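Local coordinates for protein beta-1,3-1,4-glucanase (PDB 5H4R) that probably hydrolyses mixed-linkage beta-1,3-1,4-glucans such as lichenan, as a family 5 glycoside hydrolase that binds glucose chains in the cleft of its barrel, at residues 56-61 / 98-103; 139-144 / 185-190; 177-182 / 232-237. The protein carries 1 engineered substitution. All blocks are in the same frame, centred on the assembly; numbering follows the deposited sequence.

Contact 1: residues 56-61 / 98-103; sequences TFDAAF and RIPVSW
S102 turns its hydroxyl beside its own backbone N (chi1 -63°), which aims OG at the D58 carbonyl, and D58 holds its carboxylate between its backbone N and carbonyl carbon (chi1 43°), which lays the acid alongside P100. The setting is the C-terminal end of a TIM barrel, the (beta/alpha)8 fold of family 5 glycoside hydrolases: the loop after strand 50-53, making a type I turn from T56 to A59, rests on the chain that leaves strand 96-99. Two hydrogen bonds meet at S102. Its N donates to F57 O at 3.0 Å, nearly straight (168°) although it comes from above the carbonyl plane. Its OG donates to D58 O at 2.7 Å and also accepts from H142 N, so the hydroxyl ties the turn to the next barrel loop. D58 and P100 point the same way, OD1 lying 3.5 Å from the ring carbon CG of P100. From above the carboxylate plane T56 N reaches D58 OD1 at 2.7 Å, and N55 N bonds to OD2; the two bonds fix the rotation of the acid. Replacing D58 with an alanine would probably leave the T56 and N55 amides without their shared acceptor and strip the packing from CG of P100. Further along, the F57 ring runs beside I99, its CD2 3.9 Å from I99 CG2, and continues onto V122 and V125 of helix 116-131. Just past the turn, the methyl CB of A60 sits 3.8 Å from S102 CB.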
# COMPACT_ATOMS: atom_id res chain seq x y z
N THR A 56 6.12 -1.94 -10.83
CA THR A 56 6.16 -0.97 -11.92
C THR A 56 7.14 0.11 -11.52
O THR A 56 8.35 -0.10 -11.63
CB THR A 56 4.74 -0.51 -12.24
OG1 THR A 56 3.93 -1.69 -12.43
CG2 THR A 56 4.72 0.33 -13.51
N PHE A 57 6.69 1.31 -11.12
CA PHE A 57 7.62 2.36 -10.70
C PHE A 57 8.36 2.03 -9.41
O PHE A 57 9.33 2.72 -9.06
CB PHE A 57 6.87 3.67 -10.54
CG PHE A 57 6.31 4.18 -11.84
CD1 PHE A 57 7.14 4.72 -12.80
CD2 PHE A 57 4.97 4.06 -12.11
CE1 PHE A 57 6.62 5.21 -14.01
CE2 PHE A 57 4.45 4.50 -13.30
CZ PHE A 57 5.27 5.07 -14.26
N ASP A 58 7.95 0.97 -8.72
CA ASP A 58 8.61 0.48 -7.52
C ASP A 58 9.81 -0.43 -7.80
O ASP A 58 10.58 -0.72 -6.88
CB ASP A 58 7.63 -0.27 -6.61
CG ASP A 58 6.68 -1.22 -7.35
OD1 ASP A 58 6.05 -0.82 -8.36
OD2 ASP A 58 6.57 -2.38 -6.90
N ALA A 59 10.01 -0.87 -9.03
CA ALA A 59 11.16 -1.69 -9.35
C ALA A 59 12.44 -0.93 -9.02
O ALA A 59 12.57 0.26 -9.30
CB ALA A 59 11.14 -2.12 -10.82
N ALA A 60 13.37 -1.61 -8.39
CA ALA A 60 14.57 -0.95 -7.91
C ALA A 60 15.66 -2.00 -7.77
O ALA A 60 15.43 -3.09 -7.24
CB ALA A 60 14.32 -0.26 -6.57
N PHE A 61 16.86 -1.64 -8.23
CA PHE A 61 18.01 -2.53 -8.22
C PHE A 61 19.19 -1.73 -8.73
O PHE A 61 19.04 -0.70 -9.39
CB PHE A 61 17.77 -3.77 -9.09
CG PHE A 61 17.18 -3.49 -10.44
CD1 PHE A 61 18.01 -3.19 -11.51
CD2 PHE A 61 15.82 -3.56 -10.64
CE1 PHE A 61 17.48 -2.93 -12.77
CE2 PHE A 61 15.27 -3.31 -11.89
CZ PHE A 61 16.11 -3.00 -12.95
N ARG A 98 -3.19 2.45 -6.42
CA ARG A 98 -1.98 2.75 -5.68
C ARG A 98 -0.80 2.60 -6.64
O ARG A 98 -0.68 1.58 -7.33
CB ARG A 98 -1.82 1.83 -4.47
CG ARG A 98 -0.57 2.12 -3.64
CD ARG A 98 -0.75 1.58 -2.22
NE ARG A 98 0.40 1.66 -1.31
CZ ARG A 98 1.34 0.72 -1.21
NH1 ARG A 98 1.37 -0.31 -2.04
NH2 ARG A 98 2.30 0.84 -0.28
N ILE A 99 0.01 3.66 -6.71
CA ILE A 99 1.16 3.74 -7.59
C ILE A 99 2.41 3.80 -6.72
O ILE A 99 2.87 4.89 -6.35
CB ILE A 99 1.07 4.95 -8.52
CG1 ILE A 99 -0.20 4.88 -9.37
CG2 ILE A 99 2.31 5.00 -9.44
CD1 ILE A 99 -0.51 6.21 -10.13
N PRO A 100 2.94 2.65 -6.31
CA PRO A 100 4.17 2.66 -5.51
C PRO A 100 5.34 3.11 -6.36
O PRO A 100 5.47 2.72 -7.52
CB PRO A 100 4.31 1.20 -5.07
CG PRO A 100 3.60 0.41 -6.14
CD PRO A 100 2.45 1.29 -6.58
N VAL A 101 6.20 3.94 -5.77
CA VAL A 101 7.34 4.49 -6.50
C VAL A 101 8.60 4.30 -5.68
O VAL A 101 8.68 4.77 -4.53
CB VAL A 101 7.16 5.98 -6.84
CG1 VAL A 101 8.36 6.45 -7.65
CG2 VAL A 101 5.87 6.19 -7.61
N SER A 102 9.62 3.72 -6.28
CA SER A 102 10.95 3.71 -5.68
C SER A 102 11.75 4.83 -6.33
O SER A 102 11.89 4.86 -7.56
CB SER A 102 11.64 2.36 -5.86
OG SER A 102 10.89 1.38 -5.17
N TRP A 103 12.28 5.74 -5.51
CA TRP A 103 12.95 6.93 -6.04
C TRP A 103 14.47 6.84 -6.03
O TRP A 103 15.12 7.66 -6.71
CB TRP A 103 12.55 8.19 -5.24
CG TRP A 103 11.07 8.38 -5.11
CD1 TRP A 103 10.26 7.89 -4.12
CD2 TRP A 103 10.19 9.06 -6.04
NE1 TRP A 103 8.95 8.24 -4.36
CE2 TRP A 103 8.89 8.95 -5.54
CE3 TRP A 103 10.40 9.74 -7.25
CZ2 TRP A 103 7.79 9.50 -6.18
CZ3 TRP A 103 9.30 10.27 -7.90
CH2 TRP A 103 8.00 10.17 -7.34
O HOH W 1 4.06 1.67 -9.68
O HOH W 2 12.45 2.84 -9.73

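Contact 2: residues 139-144 / 185-190; sequences NIHHDI and AVNQPR. Engineered in segment 185-190: Q188 (natural residue Glu). With BGC (beta-D-glucopyranose), chain B; BGC (beta-D-glucopyranose), chain C; BGC (beta-D-glucopyranose), chain D.
H141 and N187 meet by stacking: the asparagine amide, carried there with CG anti to its backbone N (chi1 177°), lies over one face of the imidazole, the planes 22° apart and N187 ND2 3.1 Å from H141 CE1. Hydrogen bonds hold both groups in place. N139 ND2 donates to H141 ND1 at 3.0 Å in the plane of the ring, while N139 OD1 accepts from V101 N and N187 OD1 from R98. The backbones are joined by a weak, bent bond (121°) from N187 N to I140 O at 2.8 Å, and a water links H141 O to N187 ND2 and Q188 N. R190 reaches with an extended chain so that NH1 meets Q188 O in the carbonyl plane, its NE pairing with E197. Apolar packing lies on the side away from the sugar, where the I144 side chain crosses that of V186 at about a right angle, its CD1 3.7 Å from V186 CG2. Towards the glycan, H141 NE2 shares a hydrogen bond of 3.0 Å with O3 of the chain B glucose, and N187 ND2 donates to O2 of the same ring. Q188, engineered from Glu, gives its NE2 to the bridging O4 of the chain C glucose at 3.1 Å; its OE1 is bonded to H272. An Asn-Glu pair after the fourth barrel strand is consistent with the acid/base site of family 5 enzymes.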
# COMPACT_ATOMS: atom_id res chain seq x y z
N ASN A 139 3.74 6.94 -3.12
CA ASN A 139 4.51 6.74 -1.89
C ASN A 139 6.01 6.81 -2.17
O ASN A 139 6.45 7.16 -3.27
CB ASN A 139 4.15 5.39 -1.25
CG ASN A 139 4.72 4.19 -2.01
OD1 ASN A 139 5.39 4.30 -3.03
ND2 ASN A 139 4.45 3.00 -1.47
N ILE A 140 6.79 6.52 -1.12
CA ILE A 140 8.18 6.07 -1.20
C ILE A 140 8.19 4.56 -0.96
O ILE A 140 7.71 4.10 0.09
CB ILE A 140 9.05 6.78 -0.14
CG1 ILE A 140 9.16 8.29 -0.40
CG2 ILE A 140 10.45 6.11 -0.02
CD1 ILE A 140 9.94 9.07 0.63
N HIS A 141 8.72 3.75 -1.90
CA HIS A 141 8.57 2.31 -1.82
C HIS A 141 9.90 1.66 -1.44
O HIS A 141 10.28 1.68 -0.25
CB HIS A 141 7.93 1.79 -3.11
CG HIS A 141 7.17 0.52 -2.90
ND1 HIS A 141 5.91 0.49 -2.34
CD2 HIS A 141 7.52 -0.77 -3.15
CE1 HIS A 141 5.50 -0.76 -2.29
NE2 HIS A 141 6.45 -1.54 -2.78
N HIS A 142 10.62 1.03 -2.38
CA HIS A 142 11.82 0.22 -2.07
C HIS A 142 13.06 1.10 -1.97
O HIS A 142 14.05 0.91 -2.69
CB HIS A 142 12.08 -0.87 -3.10
CG HIS A 142 11.05 -1.94 -3.18
ND1 HIS A 142 10.57 -2.63 -2.09
CD2 HIS A 142 10.44 -2.49 -4.27
CE1 HIS A 142 9.68 -3.53 -2.49
NE2 HIS A 142 9.59 -3.47 -3.81
N ASP A 143 13.01 2.05 -1.03
CA ASP A 143 14.10 2.96 -0.73
C ASP A 143 14.61 2.78 0.69
O ASP A 143 15.18 3.70 1.28
CB ASP A 143 13.65 4.41 -0.93
CG ASP A 143 13.33 4.75 -2.37
OD1 ASP A 143 13.80 4.05 -3.28
OD2 ASP A 143 12.64 5.78 -2.60
N ILE A 144 14.45 1.59 1.26
CA ILE A 144 14.76 1.37 2.68
C ILE A 144 16.19 0.85 2.74
O ILE A 144 16.46 -0.36 2.69
CB ILE A 144 13.75 0.42 3.34
CG1 ILE A 144 12.31 0.86 3.01
CG2 ILE A 144 14.00 0.36 4.85
CD1 ILE A 144 11.93 2.27 3.47
N ALA A 185 3.52 8.17 3.25
CA ALA A 185 4.86 8.61 3.64
C ALA A 185 5.94 7.70 3.09
O ALA A 185 6.96 8.16 2.55
CB ALA A 185 4.95 8.65 5.16
N VAL A 186 5.76 6.40 3.30
CA VAL A 186 6.76 5.40 3.01
C VAL A 186 6.01 4.08 3.09
O VAL A 186 4.97 4.00 3.74
CB VAL A 186 7.93 5.47 4.03
CG1 VAL A 186 7.47 5.25 5.45
CG2 VAL A 186 9.04 4.50 3.67
N ASN A 187 6.54 3.06 2.43
CA ASN A 187 5.86 1.78 2.27
C ASN A 187 5.98 0.90 3.51
O ASN A 187 5.02 0.79 4.28
CB ASN A 187 6.43 1.10 1.01
CG ASN A 187 5.87 -0.24 0.77
OD1 ASN A 187 4.66 -0.42 0.78
ND2 ASN A 187 6.74 -1.22 0.53
N GLN A 188 7.14 0.30 3.73
CA GLN A 188 7.33 -0.67 4.82
C GLN A 188 8.63 -0.33 5.55
O GLN A 188 9.64 -1.04 5.45
CB GLN A 188 7.32 -2.11 4.30
CG GLN A 188 5.97 -2.48 3.78
CD GLN A 188 5.81 -3.90 3.32
OE1 GLN A 188 4.70 -4.42 3.37
NE2 GLN A 188 6.87 -4.51 2.81
N PRO A 189 8.62 0.75 6.30
CA PRO A 189 9.86 1.20 6.96
C PRO A 189 10.29 0.19 8.01
O PRO A 189 9.50 -0.22 8.85
CB PRO A 189 9.47 2.55 7.58
CG PRO A 189 8.02 2.44 7.82
CD PRO A 189 7.46 1.57 6.69
N ARG A 190 11.56 -0.21 7.96
CA ARG A 190 12.04 -1.29 8.80
C ARG A 190 13.56 -1.34 8.74
O ARG A 190 14.20 -0.70 7.90
CB ARG A 190 11.47 -2.63 8.36
CG ARG A 190 11.99 -3.07 6.99
CD ARG A 190 11.09 -4.11 6.35
NE ARG A 190 11.73 -4.67 5.18
CZ ARG A 190 11.71 -4.12 3.97
NH1 ARG A 190 11.08 -2.97 3.76
NH2 ARG A 190 12.35 -4.70 2.97
C2 BGC B . 5.82 -4.94 -0.64
C3 BGC B . 5.65 -5.22 -2.12
C4 BGC B . 5.80 -6.72 -2.31
C5 BGC B . 4.53 -7.33 -1.72
C6 BGC B . 4.52 -8.86 -1.81
C1 BGC B . 5.26 -6.04 0.28
O2 BGC B . 5.26 -3.64 -0.33
O3 BGC B . 6.67 -4.50 -2.81
O4 BGC B . 5.87 -7.00 -3.70
O5 BGC B . 4.35 -6.94 -0.36
O6 BGC B . 5.71 -9.46 -1.29
C2 BGC C . 7.39 -9.96 2.36
C3 BGC C . 7.49 -8.70 1.51
C4 BGC C . 6.14 -7.97 1.47
C5 BGC C . 5.67 -7.71 2.91
C6 BGC C . 4.20 -7.31 3.07
C1 BGC C . 6.92 -9.60 3.77
O1 BGC C . 6.71 -10.75 4.60
O2 BGC C . 8.68 -10.58 2.36
O3 BGC C . 7.86 -9.04 0.17
O4 BGC C . 6.41 -6.76 0.74
O5 BGC C . 5.68 -8.94 3.62
O6 BGC C . 3.81 -7.33 4.48
C2 BGC D . 6.57 -8.44 -5.46
C3 BGC D . 7.70 -9.34 -5.91
C4 BGC D . 9.01 -8.56 -5.89
C5 BGC D . 9.23 -7.92 -4.52
C6 BGC D . 10.45 -7.02 -4.48
C1 BGC D . 6.91 -7.88 -4.08
O2 BGC D . 5.36 -9.20 -5.41
O3 BGC D . 7.38 -9.78 -7.24
O4 BGC D . 10.07 -9.51 -6.09
O5 BGC D . 8.12 -7.12 -4.19
O6 BGC D . 10.73 -6.66 -3.11
O HOH W 3 9.37 -0.08 1.76
O HOH W 4 10.21 -1.57 0.92
O HOH W 5 11.48 -2.35 0.78

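Contact 3: residues 177-182 / 232-237; sequences YNDHLI and NVSRYL
R235 drives its guanidinium edge into the type I turn N178-L181 and the carbonyl of Y177 just before it, and here the contact is tightest. Its chain runs out fully extended through the first two torsions and then bends at chi3 (-42°), bringing the flat head level with three backbone carbonyls. Y177 O is gripped end-on by both terminal nitrogens from one face of its plane, NH2 at 2.8 Å and NH1 at 3.2 Å. NH1 also donates to N178 O at 2.9 Å and to L181 O at 3.0 Å, so a single nitrogen is divided among three acceptors. On its other flank the head is held side-on by N232, whose OD1 takes NE at 2.9 Å as well as NH2. All six bonds lie close to the guanidinium plane, which fixes the rotation of the group, and the positive charge is probably offset by the carbonyl and amide oxygens around it. The contact spans the N-terminal end of one beta-alpha-beta unit of the TIM barrel: strands 181-184 and 237-240 run parallel, with helix 205-226 crossing between them, and R235 ties together the approaches to both. An Asx turn at N178, with OD1 accepting from H180 N, supports the turn from within. Where the strands begin, I182, buried, packs its CG2 3.6 Å from Y236 O, while the Y236 ring turns to stack on F43 of helix 39-47. The other side is looser and wetter. N178 is exposed, and D179, partly exposed, keeps OD1 4.8 Å from R235 NH1, bonding instead to N231. A water stands between the chains here, donating to D179 O and L181 O and accepting from Y236 N at 2.9 Å.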
# COMPACT_ATOMS: atom_id res chain seq x y z
N TYR A 177 -3.32 19.16 -7.35
CA TYR A 177 -4.20 18.02 -7.56
C TYR A 177 -5.22 17.97 -6.42
O TYR A 177 -4.89 18.25 -5.27
CB TYR A 177 -3.39 16.72 -7.62
CG TYR A 177 -2.69 16.51 -8.95
CD1 TYR A 177 -1.73 17.41 -9.40
CD2 TYR A 177 -2.97 15.41 -9.75
CE1 TYR A 177 -1.11 17.25 -10.62
CE2 TYR A 177 -2.35 15.22 -10.97
CZ TYR A 177 -1.41 16.15 -11.39
OH TYR A 177 -0.76 16.01 -12.59
N ASN A 178 -6.47 17.61 -6.76
CA ASN A 178 -7.55 17.58 -5.78
C ASN A 178 -7.33 16.44 -4.78
O ASN A 178 -6.33 15.71 -4.83
CB ASN A 178 -8.92 17.51 -6.48
CG ASN A 178 -9.22 16.18 -7.16
OD1 ASN A 178 -8.73 15.11 -6.77
ND2 ASN A 178 -10.08 16.24 -8.18
N ASP A 179 -8.27 16.33 -3.81
CA ASP A 179 -8.13 15.39 -2.69
C ASP A 179 -8.30 13.93 -3.11
O ASP A 179 -8.19 13.05 -2.24
CB ASP A 179 -9.16 15.65 -1.58
CG ASP A 179 -8.90 16.91 -0.77
OD1 ASP A 179 -7.81 17.52 -0.86
OD2 ASP A 179 -9.82 17.29 -0.01
N HIS A 180 -8.60 13.63 -4.37
CA HIS A 180 -8.51 12.23 -4.77
C HIS A 180 -7.07 11.71 -4.75
O HIS A 180 -6.87 10.49 -4.68
CB HIS A 180 -9.13 12.02 -6.14
CG HIS A 180 -10.61 11.86 -6.10
ND1 HIS A 180 -11.46 12.86 -5.67
CD2 HIS A 180 -11.40 10.81 -6.44
CE1 HIS A 180 -12.71 12.43 -5.75
NE2 HIS A 180 -12.70 11.19 -6.21
N LEU A 181 -6.07 12.59 -4.80
CA LEU A 181 -4.67 12.20 -4.68
C LEU A 181 -4.24 12.21 -3.21
O LEU A 181 -4.40 13.21 -2.50
CB LEU A 181 -3.78 13.15 -5.48
CG LEU A 181 -2.29 12.85 -5.43
CD1 LEU A 181 -1.98 11.49 -6.01
CD2 LEU A 181 -1.50 13.94 -6.16
N ILE A 182 -3.69 11.07 -2.79
CA ILE A 182 -3.30 10.76 -1.42
C ILE A 182 -1.80 10.50 -1.41
O ILE A 182 -1.29 9.79 -2.29
CB ILE A 182 -4.06 9.52 -0.91
CG1 ILE A 182 -5.57 9.78 -0.97
CG2 ILE A 182 -3.62 9.11 0.50
CD1 ILE A 182 -6.39 8.50 -1.03
N ASN A 232 -2.09 20.78 -0.70
CA ASN A 232 -1.34 19.95 0.23
C ASN A 232 -1.58 20.33 1.68
O ASN A 232 -1.21 19.55 2.57
CB ASN A 232 0.16 20.00 -0.07
CG ASN A 232 0.51 19.43 -1.44
OD1 ASN A 232 -0.19 18.59 -1.97
ND2 ASN A 232 1.62 19.91 -2.00
N VAL A 233 -2.20 21.48 1.94
CA VAL A 233 -2.48 21.87 3.33
C VAL A 233 -3.55 20.98 3.96
O VAL A 233 -3.57 20.84 5.19
CB VAL A 233 -2.90 23.34 3.42
CG1 VAL A 233 -1.83 24.24 2.86
CG2 VAL A 233 -4.23 23.59 2.72
N SER A 234 -4.42 20.35 3.15
CA SER A 234 -5.55 19.59 3.68
C SER A 234 -5.71 18.19 3.07
O SER A 234 -6.63 17.46 3.47
CB SER A 234 -6.85 20.37 3.45
OG SER A 234 -6.92 20.77 2.09
N ARG A 235 -4.89 17.84 2.09
CA ARG A 235 -4.91 16.51 1.47
C ARG A 235 -4.81 15.42 2.53
O ARG A 235 -4.12 15.57 3.54
CB ARG A 235 -3.71 16.45 0.51
CG ARG A 235 -3.46 15.17 -0.19
CD ARG A 235 -2.24 15.25 -1.11
NE ARG A 235 -2.13 16.48 -1.89
CZ ARG A 235 -2.91 16.81 -2.91
NH1 ARG A 235 -3.92 16.03 -3.25
NH2 ARG A 235 -2.73 17.97 -3.53
N TYR A 236 -5.46 14.29 2.27
CA TYR A 236 -5.28 13.12 3.14
C TYR A 236 -3.90 12.52 2.93
O TYR A 236 -3.41 12.42 1.81
CB TYR A 236 -6.35 12.06 2.87
CG TYR A 236 -7.72 12.41 3.40
CD1 TYR A 236 -8.62 13.14 2.63
CD2 TYR A 236 -8.12 12.01 4.67
CE1 TYR A 236 -9.87 13.46 3.10
CE2 TYR A 236 -9.38 12.34 5.16
CZ TYR A 236 -10.25 13.07 4.37
OH TYR A 236 -11.49 13.41 4.82
N LEU A 237 -3.29 12.08 4.04
CA LEU A 237 -1.95 11.53 4.08
C LEU A 237 -1.97 10.21 4.83
O LEU A 237 -2.58 10.12 5.89
CB LEU A 237 -1.00 12.48 4.78
CG LEU A 237 -1.00 13.93 4.35
CD1 LEU A 237 -0.09 14.76 5.26
CD2 LEU A 237 -0.55 14.04 2.90
O HOH W 6 -6.35 13.41 -0.36

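How the contacts relate
From the N terminus, contact 1 comes first, closing the chain from the loop after barrel strand 50-53 to the end of strand 96-99. It is complete before contact 2 begins after strand 135-139, but the two touch in space: V101 O probably bonds to the backbone N of H141, carrying the C-terminal rim on from the second strand to the third. Contact 2 then runs on to the loop after strand 181-184. Contact 3 starts inside that span, at 177-182, and ends at 232-237, just before strand 237-240, so contacts 2 and 3 cross; the centre of contact 3 lies about 19 Å from that of contact 2, at the other end of the barrel strands.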